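PDB 3R9T: EchA1_1 from Mycobacterium avium subsp. paratuberculosis, which probably hydrates trans-2-enoyl-CoA thioesters to (3S)-3-hydroxyacyl-CoA as an enoyl-CoA hydratase of fatty acid metabolism. Local coordinates for residues A56-G61 with A195-A200. Residues are numbered along the deposited sequence; the frame is centred on the assembly and turned at random.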
loop_
_atom_site.group_PDB
_atom_site.type_symbol
_atom_site.label_atom_id
_atom_site.label_comp_id
_atom_site.label_asym_id
_atom_site.label_seq_id
_atom_site.Cartn_x
_atom_site.Cartn_y
_atom_site.Cartn_z
ATOM N N ALA B 56 9.838 -15.236 19.772
ATOM C CA ALA B 56 8.674 -15.066 18.900
ATOM C C ALA B 56 7.412 -15.479 19.649
ATOM O O ALA B 56 7.461 -16.245 20.612
ATOM C CB ALA B 56 8.818 -15.905 17.630
ATOM N N VAL B 57 6.281 -14.961 19.187
ATOM C CA VAL B 57 4.994 -15.264 19.755
ATOM C C VAL B 57 4.057 -15.734 18.672
ATOM O O VAL B 57 3.977 -15.107 17.611
ATOM C CB VAL B 57 4.407 -14.007 20.385
ATOM C CG1 VAL B 57 2.963 -14.231 20.851
ATOM C CG2 VAL B 57 5.301 -13.553 21.531
ATOM N N VAL B 58 3.355 -16.832 18.950
ATOM C CA VAL B 58 2.249 -17.317 18.121
ATOM C C VAL B 58 0.934 -17.219 18.888
ATOM O O VAL B 58 0.857 -17.637 20.056
ATOM C CB VAL B 58 2.463 -18.783 17.685
ATOM C CG1 VAL B 58 1.237 -19.346 16.968
ATOM C CG2 VAL B 58 3.678 -18.890 16.779
ATOM N N LEU B 59 -0.079 -16.660 18.219
ATOM C CA LEU B 59 -1.431 -16.508 18.754
ATOM C C LEU B 59 -2.350 -17.435 17.968
ATOM O O LEU B 59 -2.375 -17.369 16.752
ATOM C CB LEU B 59 -1.926 -15.056 18.612
ATOM C CG LEU B 59 -3.369 -14.823 19.092
ATOM C CD1 LEU B 59 -3.454 -15.023 20.612
ATOM C CD2 LEU B 59 -3.889 -13.439 18.656
ATOM N N THR B 60 -3.105 -18.293 18.659
ATOM C CA THR B 60 -4.037 -19.216 17.998
ATOM C C THR B 60 -5.292 -19.387 18.876
ATOM O O THR B 60 -5.391 -18.804 19.971
ATOM C CB THR B 60 -3.319 -20.565 17.721
ATOM O OG1 THR B 60 -4.021 -21.341 16.727
ATOM C CG2 THR B 60 -3.130 -21.365 19.030
ATOM N N GLY B 61 -6.253 -20.159 18.380
ATOM C CA GLY B 61 -7.502 -20.395 19.080
ATOM C C GLY B 61 -7.600 -21.861 19.438
ATOM O O GLY B 61 -7.145 -22.721 18.685
ATOM N N ALA B 195 2.750 -25.261 11.307
ATOM C CA ALA B 195 3.188 -24.371 10.239
ATOM C C ALA B 195 3.649 -23.035 10.807
ATOM O O ALA B 195 4.664 -22.472 10.369
ATOM C CB ALA B 195 2.066 -24.163 9.241
ATOM N N ALA B 196 2.919 -22.523 11.792
ATOM C CA ALA B 196 3.298 -21.251 12.413
ATOM C C ALA B 196 4.608 -21.362 13.200
ATOM O O ALA B 196 5.411 -20.443 13.202
ATOM C CB ALA B 196 2.181 -20.732 13.311
ATOM N N LEU B 197 4.809 -22.466 13.905
ATOM C CA LEU B 197 6.073 -22.690 14.609
ATOM C C LEU B 197 7.247 -22.792 13.629
ATOM O O LEU B 197 8.362 -22.349 13.936
ATOM C CB LEU B 197 5.985 -23.949 15.473
ATOM C CG LEU B 197 5.080 -23.806 16.703
ATOM C CD1 LEU B 197 4.937 -25.180 17.387
ATOM C CD2 LEU B 197 5.574 -22.750 17.692
ATOM N N ALA B 198 7.007 -23.370 12.451
ATOM C CA ALA B 198 8.054 -23.453 11.435
ATOM C C ALA B 198 8.418 -22.050 10.911
ATOM O O ALA B 198 9.597 -21.732 10.714
ATOM C CB ALA B 198 7.621 -24.354 10.289
ATOM N N LEU B 199 7.400 -21.222 10.678
ATOM C CA LEU B 199 7.637 -19.833 10.280
ATOM C C LEU B 199 8.370 -19.077 11.402
ATOM O O LEU B 199 9.319 -18.327 11.145
ATOM C CB LEU B 199 6.322 -19.131 9.931
ATOM C CG LEU B 199 6.414 -17.669 9.472
ATOM C CD1 LEU B 199 7.368 -17.549 8.256
ATOM C CD2 LEU B 199 5.031 -17.139 9.125
ATOM N N ALA B 200 7.950 -19.278 12.648
ATOM C CA ALA B 200 8.650 -18.668 13.775
ATOM C C ALA B 200 10.134 -19.032 13.755
ATOM O O ALA B 200 11.004 -18.172 13.984
ATOM C CB ALA B 200 8.033 -19.087 15.099
#
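Val-58 meets helix 192-204 with both of its methyl groups, and Ala-56, two residues back on the same face of the strand, makes the remaining touch. All three contacts are apolar, and no hydrogen bond crosses between the segments. CG1 of Val-58 lies against CB of Ala-196 at 4.0 Å. The other branch, CG2, reaches CD2 of Leu-197 more loosely, at 4.4 Å. With chi1 at 173°, CG1 is anti to the backbone N and CG2 anti to the carbonyl carbon, which spreads the fork over two consecutive helix residues. Leu-197 starts from the flank of the helix and bends its end in to the strand, also touching Val-19. Methyl to methyl, CB of Ala-56 and CB of Ala-200 approach to 4.1 Å.

Ala-196 and Ala-200 are one helical turn apart, joined by the hydrogen bond from Ala-200 N to Ala-196 O (2.8 Å). Their small side chains form a low ridge, consistent with the close approach of the axes of 195-200 and 56-61, 9.1 Å apart and nearly antiparallel (161°). The same two alanines pack on Ile-105 of the adjacent strand 104-108, so the helix spans neighbouring strands. Ala-56 and Val-58 are hydrogen-bonded through their backbones to strand 19-24, which flanks strand 56-61 on the edge away from strand 104-108. This is alpha/beta layering, a helix laid on the central sheet of the crotonase fold.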